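Local coordinates for protein hypothetical glycoside hydrolase (Parabacteroides distasonis, PDB 3TAW) that is of unknown function but appears to be a glycoside hydrolase-like protein folded as a five-bladed beta-propeller, at residues I27-T32 / S48-P53; V43-S48 / V64-E69; V182-G187 / A251-D256; C247-I252 / E325-Y330. One frame throughout, in Å; residues are numbered along the deposited sequence.

Contact 1: I27-T32 / S48-P53; sequences IKPLPT and SDTFNP
The side chain of T50 meets the backbone of I27, K28 and P29 where a surface loop crosses the first strand of a beta-propeller blade, strand 49-58, at its bulged start. The threonine hydroxyl donates a weak hydrogen bond from OG1 to I27 O at 3.2 Å. A chi1 of 51° turns OG1 toward the loop, between its own N and carbonyl carbon, while CG2 comes to 3.9 Å from P29 CA. Threonine fits because one branch is polar and the other a methyl. I27 lays CG2 over the hydroxyl, 3.6 Å from T50 OG1, with its side chain at about a right angle to that of T50. P29 has no N-H to offer the hydroxyl and instead packs its ring against the bulge.

Beyond this shell, S48 and D49 both face E69, forming a classic beta bulge. S48 OG bonds to D49 OD2 at 2.8 Å from above the carboxylate plane. R79 binds both, S48 OG through NH2 and D49 OD2 through a salt bridge from NH1, and S343 OG binds D49 OD1. On the loop side, R96 holds K28 O. Against the bulge, P29 CG rests 3.4 Å from S48 O.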
loop_
_atom_site.group_PDB
_atom_site.type_symbol
_atom_site.label_atom_id
_atom_site.label_comp_id
_atom_site.label_asym_id
_atom_site.label_seq_id
_atom_site.Cartn_x
_atom_site.Cartn_y
_atom_site.Cartn_z
ATOM N N ILE A 27 -4.029 15.570 2.043
ATOM C CA ILE A 27 -3.524 15.843 0.686
ATOM C C ILE A 27 -4.685 15.858 -0.281
ATOM O O ILE A 27 -5.443 14.888 -0.376
ATOM C CB ILE A 27 -2.485 14.818 0.158
ATOM C CG1 ILE A 27 -1.369 14.591 1.179
ATOM C CG2 ILE A 27 -1.946 15.228 -1.276
ATOM C CD1 ILE A 27 -0.271 15.611 1.194
ATOM N N LYS A 28 -4.812 16.983 -0.980
ATOM C CA LYS A 28 -5.806 17.178 -2.022
ATOM C C LYS A 28 -5.114 17.526 -3.363
ATOM O O LYS A 28 -3.982 18.000 -3.375
ATOM C CB LYS A 28 -6.707 18.333 -1.632
ATOM C CG LYS A 28 -7.381 18.233 -0.273
ATOM C CD LYS A 28 -8.159 19.528 0.032
ATOM C CE LYS A 28 -8.669 19.529 1.462
ATOM N NZ LYS A 28 -9.084 20.897 1.958
ATOM N N PRO A 29 -5.806 17.319 -4.494
ATOM C CA PRO A 29 -5.272 17.722 -5.805
ATOM C C PRO A 29 -4.877 19.193 -5.900
ATOM O O PRO A 29 -5.466 20.062 -5.219
ATOM C CB PRO A 29 -6.443 17.427 -6.758
ATOM C CG PRO A 29 -7.140 16.295 -6.110
ATOM C CD PRO A 29 -7.092 16.613 -4.643
ATOM N N LEU A 30 -3.872 19.458 -6.724
ATOM C CA LEU A 30 -3.419 20.830 -7.019
ATOM C C LEU A 30 -3.102 20.919 -8.515
ATOM O O LEU A 30 -2.895 19.906 -9.168
ATOM C CB LEU A 30 -2.176 21.181 -6.214
ATOM C CG LEU A 30 -2.295 21.286 -4.679
ATOM C CD1 LEU A 30 -0.888 21.382 -4.091
ATOM C CD2 LEU A 30 -3.231 22.456 -4.227
ATOM N N PRO A 31 -3.062 22.145 -9.065
ATOM C CA PRO A 31 -2.798 22.349 -10.494
ATOM C C PRO A 31 -1.315 22.389 -10.895
ATOM O O PRO A 31 -0.984 22.791 -12.016
ATOM C CB PRO A 31 -3.455 23.719 -10.770
ATOM C CG PRO A 31 -3.333 24.448 -9.502
ATOM C CD PRO A 31 -3.422 23.401 -8.383
ATOM N N THR A 32 -0.443 21.936 -10.003
ATOM C CA THR A 32 0.995 21.943 -10.192
ATOM C C THR A 32 1.454 21.327 -11.502
ATOM O O THR A 32 0.979 20.257 -11.884
ATOM C CB THR A 32 1.638 21.118 -9.067
ATOM O OG1 THR A 32 0.923 21.371 -7.834
ATOM C CG2 THR A 32 3.086 21.477 -8.930
ATOM N N SER A 48 -6.093 15.817 -10.693
ATOM C CA SER A 48 -7.377 15.108 -10.588
ATOM C C SER A 48 -7.641 14.474 -9.229
ATOM O O SER A 48 -8.689 14.698 -8.618
ATOM C CB SER A 48 -7.476 14.044 -11.675
ATOM O OG SER A 48 -8.804 13.511 -11.726
ATOM N N ASP A 49 -6.703 13.664 -8.764
ATOM C CA ASP A 49 -6.898 12.873 -7.534
ATOM C C ASP A 49 -5.540 12.589 -6.895
ATOM O O ASP A 49 -4.574 12.371 -7.598
ATOM C CB ASP A 49 -7.608 11.565 -7.856
ATOM C CG ASP A 49 -9.037 11.774 -8.380
ATOM O OD1 ASP A 49 -9.935 12.036 -7.560
ATOM O OD2 ASP A 49 -9.254 11.669 -9.619
ATOM N N THR A 50 -5.486 12.592 -5.568
ATOM C CA THR A 50 -4.261 12.339 -4.806
ATOM C C THR A 50 -4.647 11.377 -3.691
ATOM O O THR A 50 -5.384 11.756 -2.776
ATOM C CB THR A 50 -3.677 13.636 -4.198
ATOM O OG1 THR A 50 -4.698 14.345 -3.478
ATOM C CG2 THR A 50 -3.087 14.521 -5.303
ATOM N N PHE A 51 -4.159 10.134 -3.766
ATOM C CA PHE A 51 -4.704 9.086 -2.901
ATOM C C PHE A 51 -3.662 7.998 -2.632
ATOM O O PHE A 51 -2.475 8.312 -2.661
ATOM C CB PHE A 51 -6.055 8.571 -3.495
ATOM C CG PHE A 51 -5.981 8.010 -4.917
ATOM C CD1 PHE A 51 -5.766 8.849 -6.032
ATOM C CD2 PHE A 51 -6.254 6.674 -5.158
ATOM C CE1 PHE A 51 -5.732 8.338 -7.309
ATOM C CE2 PHE A 51 -6.248 6.150 -6.460
ATOM C CZ PHE A 51 -5.993 6.976 -7.538
ATOM N N ASN A 52 -4.121 6.800 -2.242
ATOM C CA ASN A 52 -3.314 5.566 -2.040
ATOM C C ASN A 52 -1.838 5.815 -1.783
ATOM O O ASN A 52 -1.007 5.660 -2.681
ATOM C CB ASN A 52 -3.536 4.602 -3.199
ATOM C CG ASN A 52 -4.957 4.090 -3.246
ATOM O OD1 ASN A 52 -5.776 4.515 -2.426
ATOM N ND2 ASN A 52 -5.268 3.190 -4.196
ATOM N N PRO A 53 -1.514 6.198 -0.554
ATOM C CA PRO A 53 -0.174 6.711 -0.256
ATOM C C PRO A 53 0.745 5.709 0.443
ATOM O O PRO A 53 0.286 4.902 1.257
ATOM C CB PRO A 53 -0.485 7.844 0.710
ATOM C CG PRO A 53 -1.632 7.286 1.535
ATOM C CD PRO A 53 -2.475 6.536 0.521
#

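Contact 2: V43-S48 / V64-E69; sequences VAWEES and VMYRAE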
loop_
_atom_site.group_PDB
_atom_site.type_symbol
_atom_site.label_atom_id
_atom_site.label_comp_id
_atom_site.label_asym_id
_atom_site.label_seq_id
_atom_site.Cartn_x
_atom_site.Cartn_y
_atom_site.Cartn_z
ATOM N N VAL A 43 2.932 18.770 -17.708
ATOM C CA VAL A 43 1.707 18.091 -17.331
ATOM C C VAL A 43 1.267 18.503 -15.927
ATOM O O VAL A 43 2.106 18.689 -15.030
ATOM C CB VAL A 43 1.991 16.554 -17.369
ATOM C CG1 VAL A 43 0.930 15.760 -16.641
ATOM C CG2 VAL A 43 2.212 16.088 -18.818
ATOM N N ALA A 44 -0.045 18.637 -15.738
ATOM C CA ALA A 44 -0.615 18.873 -14.401
ATOM C C ALA A 44 -0.784 17.516 -13.699
ATOM O O ALA A 44 -1.842 16.858 -13.773
ATOM C CB ALA A 44 -1.921 19.636 -14.485
ATOM N N TRP A 45 0.289 17.116 -13.039
ATOM C CA TRP A 45 0.489 15.744 -12.609
ATOM C C TRP A 45 -0.330 15.336 -11.392
ATOM O O TRP A 45 -0.409 14.149 -11.092
ATOM C CB TRP A 45 1.979 15.499 -12.343
ATOM C CG TRP A 45 2.556 16.286 -11.224
ATOM C CD1 TRP A 45 3.094 17.548 -11.283
ATOM C CD2 TRP A 45 2.728 15.843 -9.874
ATOM N NE1 TRP A 45 3.548 17.928 -10.049
ATOM C CE2 TRP A 45 3.335 16.903 -9.159
ATOM C CE3 TRP A 45 2.413 14.660 -9.193
ATOM C CZ2 TRP A 45 3.648 16.810 -7.797
ATOM C CZ3 TRP A 45 2.727 14.566 -7.851
ATOM C CH2 TRP A 45 3.329 15.630 -7.158
ATOM N N GLU A 46 -0.937 16.297 -10.699
ATOM C CA GLU A 46 -1.730 15.987 -9.507
ATOM C C GLU A 46 -3.064 16.713 -9.505
ATOM O O GLU A 46 -3.690 16.929 -8.458
ATOM C CB GLU A 46 -0.929 16.270 -8.233
ATOM C CG GLU A 46 -0.363 17.663 -8.103
ATOM C CD GLU A 46 0.375 17.884 -6.800
ATOM O OE1 GLU A 46 0.370 16.955 -5.948
ATOM O OE2 GLU A 46 0.949 18.994 -6.634
ATOM N N GLU A 47 -3.550 17.016 -10.699
ATOM C CA GLU A 47 -4.740 17.839 -10.850
ATOM C C GLU A 47 -6.042 17.130 -10.521
ATOM O O GLU A 47 -7.005 17.767 -10.126
ATOM C CB GLU A 47 -4.769 18.349 -12.298
ATOM C CG GLU A 47 -5.953 19.171 -12.688
ATOM C CD GLU A 47 -5.731 19.799 -14.048
ATOM O OE1 GLU A 47 -5.602 19.034 -15.023
ATOM O OE2 GLU A 47 -5.637 21.046 -14.117
ATOM N N SER A 48 -6.093 15.817 -10.693
ATOM C CA SER A 48 -7.377 15.108 -10.588
ATOM C C SER A 48 -7.641 14.474 -9.229
ATOM O O SER A 48 -8.689 14.698 -8.618
ATOM C CB SER A 48 -7.476 14.044 -11.675
ATOM O OG SER A 48 -8.804 13.511 -11.726
ATOM N N VAL A 64 5.262 11.233 3.144
ATOM C CA VAL A 64 4.181 10.555 2.462
ATOM C C VAL A 64 4.449 10.690 0.985
ATOM O O VAL A 64 4.615 11.818 0.479
ATOM C CB VAL A 64 2.825 11.138 2.827
ATOM C CG1 VAL A 64 1.733 10.669 1.823
ATOM C CG2 VAL A 64 2.462 10.727 4.270
HETATM N N MSE A 65 4.455 9.554 0.290
HETATM C CA MSE A 65 4.548 9.539 -1.165
HETATM C C MSE A 65 3.184 9.124 -1.702
HETATM O O MSE A 65 2.811 7.952 -1.697
HETATM C CB MSE A 65 5.699 8.634 -1.636
HETATM C CG MSE A 65 7.045 9.200 -1.226
HETATM SE SE MSE A 65 8.561 8.253 -2.004
HETATM C CE MSE A 65 8.319 8.489 -3.896
ATOM N N TYR A 66 2.418 10.115 -2.117
ATOM C CA TYR A 66 1.026 9.886 -2.508
ATOM C C TYR A 66 0.898 9.555 -3.984
ATOM O O TYR A 66 1.674 10.023 -4.830
ATOM C CB TYR A 66 0.158 11.074 -2.123
ATOM C CG TYR A 66 0.629 12.425 -2.629
ATOM C CD1 TYR A 66 1.538 13.190 -1.901
ATOM C CD2 TYR A 66 0.144 12.954 -3.816
ATOM C CE1 TYR A 66 1.960 14.462 -2.345
ATOM C CE2 TYR A 66 0.544 14.191 -4.269
ATOM C CZ TYR A 66 1.478 14.953 -3.525
ATOM O OH TYR A 66 1.868 16.194 -3.946
ATOM N N ARG A 67 -0.091 8.724 -4.298
ATOM C CA ARG A 67 -0.418 8.432 -5.674
ATOM C C ARG A 67 -1.156 9.621 -6.235
ATOM O O ARG A 67 -2.194 9.985 -5.718
ATOM C CB ARG A 67 -1.290 7.185 -5.782
ATOM C CG ARG A 67 -1.643 6.836 -7.228
ATOM C CD ARG A 67 -2.562 5.622 -7.296
ATOM N NE ARG A 67 -3.157 5.450 -8.610
ATOM C CZ ARG A 67 -3.996 4.467 -8.946
ATOM N NH1 ARG A 67 -4.333 3.520 -8.072
ATOM N NH2 ARG A 67 -4.500 4.426 -10.172
ATOM N N ALA A 68 -0.607 10.241 -7.277
ATOM C CA ALA A 68 -1.226 11.408 -7.889
ATOM C C ALA A 68 -1.622 11.061 -9.315
ATOM O O ALA A 68 -0.853 10.453 -10.044
ATOM C CB ALA A 68 -0.260 12.593 -7.908
ATOM N N GLU A 69 -2.827 11.456 -9.698
ATOM C CA GLU A 69 -3.296 11.237 -11.049
ATOM C C GLU A 69 -3.567 12.548 -11.758
ATOM O O GLU A 69 -4.136 13.479 -11.178
ATOM C CB GLU A 69 -4.559 10.386 -11.045
ATOM C CG GLU A 69 -4.306 8.898 -10.845
ATOM C CD GLU A 69 -5.575 8.057 -10.958
ATOM O OE1 GLU A 69 -6.668 8.593 -10.648
ATOM O OE2 GLU A 69 -5.474 6.870 -11.377
HETATM O O HOH W 1 2.563 19.461 -4.659
#
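E46 and Y66 make the tight polar centre of this contact. Y66 OH donates to E46 OE1 at 2.6 Å, on the syn side and 16° out of the carboxylate plane. The carboxylate lies at the edge of the phenol ring and nearly coplanar with it, the two planes being 8° apart. From CG onward the glutamate chain is extended, which carries its acid to the hydroxyl. R96 joins the pair through a salt bridge to E46 OE1 and a hydrogen bond to Y66 OH, a positive partner that probably offsets the charge of the buried carboxylate. T32 OG1 binds the other oxygen, E46 OE2, to which a water also donates at 2.6 Å; the same water reaches Y66 OH only weakly.

Next to this pair, W45 CZ3 packs 3.6 Å from A68 CB. A68 is suitably small, since its methyl fits between the indole of W45 and E46 CB (3.8 Å from A68 CB). The indole and phenol cross at about a right angle, with W45 CH2 3.6 Å from Y66 OH. E46 CG sits over the centre of the indole face, and T98 O receives W45 NE1.

E47 marks the loose side, exposed and barely touching strand 61-69. S48 N, bonded to E69 O at 3.1 Å, ties the turn to the strand's end. A type I turn from A44 to E47 leads directly into the classic bulge, at S48 and D49, that opens a beta-propeller blade.

Contact 3: V182-G187 / A251-D256; sequences VTTLKG and AILTKD
V182 spreads its two methyls over neighbours on the adjacent strand, CG2 lying 4.1 Å from A251 CB and CG1 4.1 Å from L253 CB. This is a parallel strand pair, unusual beside the antiparallel pairing inside the blades: it links the first strands of two consecutive blades of the beta-propeller. I258, from the next strand of the second blade, also touches V182, A251 and L253. The branched valine and the small alanine fit together on this face, while the bridged pair T183 and I252 lies on the other. The strands run 50° apart and soon diverge.

Outward from this patch the backbone takes over. L253 N gives a bond to T183 O at 2.7 Å. A251 O is gripped twice, by T183 N at 2.9 Å and by T183 OG1 at 2.7 Å, the two donors arriving from opposite faces of its carbonyl plane. Q190 NE2 is a further partner of the T183 hydroxyl.

At the polar edge T184 touches F356, which together with N355 is part of the magnesium site. With its hydroxyl trans to the backbone N (chi1 -161°), T184 closes the seam through OG1, which donates to L253 O at 2.7 Å.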
loop_
_atom_site.group_PDB
_atom_site.type_symbol
_atom_site.label_atom_id
_atom_site.label_comp_id
_atom_site.label_asym_id
_atom_site.label_seq_id
_atom_site.Cartn_x
_atom_site.Cartn_y
_atom_site.Cartn_z
ATOM N N VAL A 182 7.385 -7.616 5.369
ATOM C CA VAL A 182 7.456 -7.785 6.817
ATOM C C VAL A 182 8.544 -6.873 7.411
ATOM O O VAL A 182 9.685 -6.859 6.952
ATOM C CB VAL A 182 7.651 -9.250 7.209
ATOM C CG1 VAL A 182 7.910 -9.370 8.710
ATOM C CG2 VAL A 182 6.393 -10.071 6.835
ATOM N N THR A 183 8.130 -6.123 8.434
ATOM C CA THR A 183 8.965 -5.197 9.185
ATOM C C THR A 183 8.818 -5.536 10.667
ATOM O O THR A 183 7.917 -6.279 11.063
ATOM C CB THR A 183 8.524 -3.724 8.993
ATOM O OG1 THR A 183 7.239 -3.513 9.609
ATOM C CG2 THR A 183 8.494 -3.337 7.502
ATOM N N THR A 184 9.678 -4.942 11.483
ATOM C CA THR A 184 9.515 -4.983 12.922
ATOM C C THR A 184 10.052 -3.691 13.517
ATOM O O THR A 184 10.679 -2.930 12.801
ATOM C CB THR A 184 10.224 -6.205 13.537
ATOM O OG1 THR A 184 9.695 -6.471 14.847
ATOM C CG2 THR A 184 11.736 -6.004 13.598
ATOM N N LEU A 185 9.778 -3.447 14.803
ATOM C CA LEU A 185 10.346 -2.293 15.479
ATOM C C LEU A 185 11.479 -2.737 16.371
ATOM O O LEU A 185 11.331 -3.659 17.189
ATOM C CB LEU A 185 9.279 -1.517 16.255
ATOM C CG LEU A 185 8.602 -0.470 15.367
ATOM C CD1 LEU A 185 7.678 -1.125 14.362
ATOM C CD2 LEU A 185 7.887 0.631 16.173
ATOM N N LYS A 186 12.637 -2.111 16.171
ATOM C CA LYS A 186 13.778 -2.295 17.050
ATOM C C LYS A 186 13.914 -0.989 17.827
ATOM O O LYS A 186 14.360 0.024 17.286
ATOM C CB LYS A 186 15.018 -2.655 16.239
ATOM C CG LYS A 186 14.973 -4.114 15.773
ATOM C CD LYS A 186 16.209 -4.547 15.031
ATOM C CE LYS A 186 16.180 -6.065 14.801
ATOM N NZ LYS A 186 17.415 -6.573 14.165
ATOM N N GLY A 187 13.450 -1.012 19.079
ATOM C CA GLY A 187 13.179 0.222 19.806
ATOM C C GLY A 187 12.071 0.958 19.061
ATOM O O GLY A 187 11.017 0.382 18.774
ATOM N N ALA A 251 3.657 -5.140 6.727
ATOM C CA ALA A 251 3.283 -5.960 7.861
ATOM C C ALA A 251 4.262 -5.723 9.006
ATOM O O ALA A 251 5.412 -5.316 8.782
ATOM C CB ALA A 251 3.284 -7.446 7.473
ATOM N N ILE A 252 3.794 -6.010 10.222
ATOM C CA ILE A 252 4.542 -5.760 11.451
ATOM C C ILE A 252 4.691 -7.025 12.294
ATOM O O ILE A 252 3.700 -7.555 12.808
ATOM C CB ILE A 252 3.883 -4.667 12.315
ATOM C CG1 ILE A 252 3.711 -3.383 11.497
ATOM C CG2 ILE A 252 4.750 -4.379 13.532
ATOM C CD1 ILE A 252 3.076 -2.225 12.249
ATOM N N LEU A 253 5.937 -7.466 12.460
ATOM C CA LEU A 253 6.276 -8.649 13.250
ATOM C C LEU A 253 6.304 -8.239 14.711
ATOM O O LEU A 253 7.158 -7.448 15.102
ATOM C CB LEU A 253 7.644 -9.189 12.821
ATOM C CG LEU A 253 8.343 -10.245 13.664
ATOM C CD1 LEU A 253 7.495 -11.475 13.748
ATOM C CD2 LEU A 253 9.756 -10.557 13.064
ATOM N N THR A 254 5.374 -8.764 15.502
ATOM C CA THR A 254 5.315 -8.490 16.932
ATOM C C THR A 254 5.537 -9.797 17.671
ATOM O O THR A 254 5.558 -10.879 17.060
ATOM C CB THR A 254 3.941 -7.887 17.363
ATOM O OG1 THR A 254 2.934 -8.908 17.329
ATOM C CG2 THR A 254 3.487 -6.690 16.443
ATOM N N LYS A 255 5.681 -9.721 18.999
ATOM C CA LYS A 255 5.767 -10.956 19.806
ATOM C C LYS A 255 4.529 -11.845 19.697
ATOM O O LYS A 255 4.603 -13.076 19.943
ATOM C CB LYS A 255 6.000 -10.611 21.282
ATOM C CG LYS A 255 7.344 -9.986 21.545
ATOM C CD LYS A 255 8.499 -10.941 21.308
ATOM C CE LYS A 255 9.829 -10.229 21.407
ATOM N NZ LYS A 255 10.976 -11.111 21.046
ATOM N N ASP A 256 3.388 -11.235 19.376
ATOM C CA ASP A 256 2.117 -11.951 19.271
ATOM C C ASP A 256 1.775 -12.457 17.886
ATOM O O ASP A 256 0.720 -13.085 17.714
ATOM C CB ASP A 256 0.999 -11.058 19.804
ATOM C CG ASP A 256 1.201 -10.735 21.264
ATOM O OD1 ASP A 256 1.349 -11.702 22.030
ATOM O OD2 ASP A 256 1.300 -9.545 21.638
#

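Contact 4: C247-I252 / E325-Y330; sequences CGPPAI and EGLVYY. With EDO (1,2-ethanediol), chain I.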
loop_
_atom_site.group_PDB
_atom_site.type_symbol
_atom_site.label_atom_id
_atom_site.label_comp_id
_atom_site.label_asym_id
_atom_site.label_seq_id
_atom_site.Cartn_x
_atom_site.Cartn_y
_atom_site.Cartn_z
ATOM N N CYS A 247 -3.789 -6.410 0.299
ATOM C CA CYS A 247 -2.787 -6.040 1.277
ATOM C C CYS A 247 -2.630 -4.518 1.383
ATOM O O CYS A 247 -2.781 -3.800 0.409
ATOM C CB CYS A 247 -1.459 -6.695 0.938
ATOM S SG CYS A 247 -1.503 -8.477 1.093
ATOM N N GLY A 248 -2.353 -4.057 2.602
ATOM C CA GLY A 248 -2.271 -2.643 2.914
ATOM C C GLY A 248 -0.819 -2.208 3.102
ATOM O O GLY A 248 0.036 -2.482 2.244
ATOM N N PRO A 249 -0.514 -1.524 4.214
ATOM C CA PRO A 249 0.854 -1.127 4.451
ATOM C C PRO A 249 1.767 -2.315 4.768
ATOM O O PRO A 249 1.293 -3.454 4.873
ATOM C CB PRO A 249 0.740 -0.202 5.678
ATOM C CG PRO A 249 -0.443 -0.697 6.402
ATOM C CD PRO A 249 -1.404 -1.178 5.353
ATOM N N PRO A 250 3.074 -2.066 4.931
ATOM C CA PRO A 250 3.937 -3.145 5.392
ATOM C C PRO A 250 3.446 -3.827 6.678
ATOM O O PRO A 250 2.847 -3.175 7.571
ATOM C CB PRO A 250 5.285 -2.446 5.615
ATOM C CG PRO A 250 5.255 -1.298 4.637
ATOM C CD PRO A 250 3.834 -0.822 4.711
ATOM N N ALA A 251 3.657 -5.140 6.727
ATOM C CA ALA A 251 3.283 -5.960 7.861
ATOM C C ALA A 251 4.262 -5.723 9.006
ATOM O O ALA A 251 5.412 -5.316 8.782
ATOM C CB ALA A 251 3.284 -7.446 7.473
ATOM N N ILE A 252 3.794 -6.010 10.222
ATOM C CA ILE A 252 4.542 -5.760 11.451
ATOM C C ILE A 252 4.691 -7.025 12.294
ATOM O O ILE A 252 3.700 -7.555 12.808
ATOM C CB ILE A 252 3.883 -4.667 12.315
ATOM C CG1 ILE A 252 3.711 -3.383 11.497
ATOM C CG2 ILE A 252 4.750 -4.379 13.532
ATOM C CD1 ILE A 252 3.076 -2.225 12.249
ATOM N N GLU A 325 -2.567 2.114 3.543
ATOM C CA GLU A 325 -1.387 1.857 2.701
ATOM C C GLU A 325 -0.051 2.374 3.215
ATOM O O GLU A 325 0.998 1.897 2.767
ATOM C CB GLU A 325 -1.676 2.416 1.297
ATOM C CG GLU A 325 -0.642 2.055 0.223
ATOM C CD GLU A 325 -1.132 2.355 -1.203
ATOM O OE1 GLU A 325 -2.359 2.421 -1.416
ATOM O OE2 GLU A 325 -0.283 2.547 -2.125
ATOM N N GLY A 326 -0.078 3.376 4.105
ATOM C CA GLY A 326 1.117 3.937 4.738
ATOM C C GLY A 326 0.960 3.902 6.259
ATOM O O GLY A 326 -0.106 4.184 6.786
ATOM N N LEU A 327 2.019 3.544 6.973
ATOM C CA LEU A 327 1.959 3.399 8.427
ATOM C C LEU A 327 3.331 3.663 9.021
ATOM O O LEU A 327 4.305 3.019 8.612
ATOM C CB LEU A 327 1.466 2.002 8.799
ATOM C CG LEU A 327 1.365 1.697 10.294
ATOM C CD1 LEU A 327 0.403 2.687 11.022
ATOM C CD2 LEU A 327 0.924 0.222 10.506
ATOM N N VAL A 328 3.413 4.637 9.923
ATOM C CA VAL A 328 4.665 4.970 10.591
ATOM C C VAL A 328 4.460 5.136 12.096
ATOM O O VAL A 328 3.378 5.512 12.553
ATOM C CB VAL A 328 5.326 6.261 10.028
ATOM C CG1 VAL A 328 5.741 6.070 8.559
ATOM C CG2 VAL A 328 4.393 7.492 10.187
ATOM N N TYR A 329 5.525 4.874 12.853
ATOM C CA TYR A 329 5.580 5.126 14.278
ATOM C C TYR A 329 6.478 6.345 14.476
ATOM O O TYR A 329 7.688 6.286 14.204
ATOM C CB TYR A 329 6.170 3.910 14.990
ATOM C CG TYR A 329 6.130 4.044 16.474
ATOM C CD1 TYR A 329 4.925 3.993 17.148
ATOM C CD2 TYR A 329 7.292 4.268 17.208
ATOM C CE1 TYR A 329 4.862 4.129 18.524
ATOM C CE2 TYR A 329 7.240 4.400 18.585
ATOM C CZ TYR A 329 6.023 4.345 19.225
ATOM O OH TYR A 329 5.946 4.474 20.590
ATOM N N TYR A 330 5.885 7.451 14.916
ATOM C CA TYR A 330 6.565 8.764 14.923
ATOM C C TYR A 330 6.113 9.516 16.160
ATOM O O TYR A 330 4.926 9.534 16.462
ATOM C CB TYR A 330 6.166 9.546 13.682
ATOM C CG TYR A 330 6.932 10.821 13.444
ATOM C CD1 TYR A 330 8.222 10.787 12.961
ATOM C CD2 TYR A 330 6.338 12.059 13.646
ATOM C CE1 TYR A 330 8.941 11.965 12.714
ATOM C CE2 TYR A 330 7.019 13.242 13.389
ATOM C CZ TYR A 330 8.328 13.197 12.931
ATOM O OH TYR A 330 9.044 14.370 12.685
HETATM C C1 EDO I . 7.459 2.479 6.819
HETATM O O1 EDO I . 8.882 2.625 7.006
HETATM C C2 EDO I . 6.947 1.139 7.375
HETATM O O2 EDO I . 5.505 1.002 7.304
#
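L327 sends its CG trans to the backbone N (chi1 179°), and I252 extends its CD1 with chi2 at 180°, an arrangement of torsions that brings I252 CD1 to L327 CD2. These two atoms are 3.7 Å apart, and the side chains cross at about a right angle. Nearer the backbone, P249 presses its ring on the same leucine, CB to CB 3.9 Å.

Where the two backbones come nearest, the contact is a CA-H...O one: P249 CA lies 3.5 Å from E325 O, with 127° at the hydrogen, and P249 CB also comes to 3.6 Å from that oxygen. Two successive prolines suit this buried bend, bringing compact apolar rings and no N-H groups to be satisfied. G248 precedes them with a backbone shape that leaves no room for a beta carbon beside P249 CD, and S180 OG and R122 NE bind its carbonyl oxygen. A 1,2-ethanediol, probably from the crystallisation liquor, occupies the margin: its O2 donates to L327 O at 2.7 Å and lies 3.5 Å from P250 CG, and T56 OG1 binds the molecule too.

E325 and G326 both face Y337 in a classic beta bulge at this level. The contact sits between blades, since strands 244-254 and 322-330 belong to different sheets; W334 of strand 333-340 touches both I252 and L327, and on another side V328 packs on A55 and I57 of strand 49-58.

Contacts 1 and 2 lie together; they share S48 and hold the bulged start of the first blade, linked by T32 and E46. Contacts 3 and 4 share A251 and I252 on strand 244-254. Contact 4 is the most central, about 8 Å from the chain's centre, and almost wholly apolar. Contact 1 is only partly buried, whereas contact 2 buries charged groups that are met by arginines. Contact 3, about 17 Å from the chain's centre and across it from contacts 1 and 2, is buried all the same; it joins an apolar V182-A251-L253 patch to backbone and threonine hydrogen bonds. Contacts 1 and 4 touch through E325, N52 and P53, joining first and last blades.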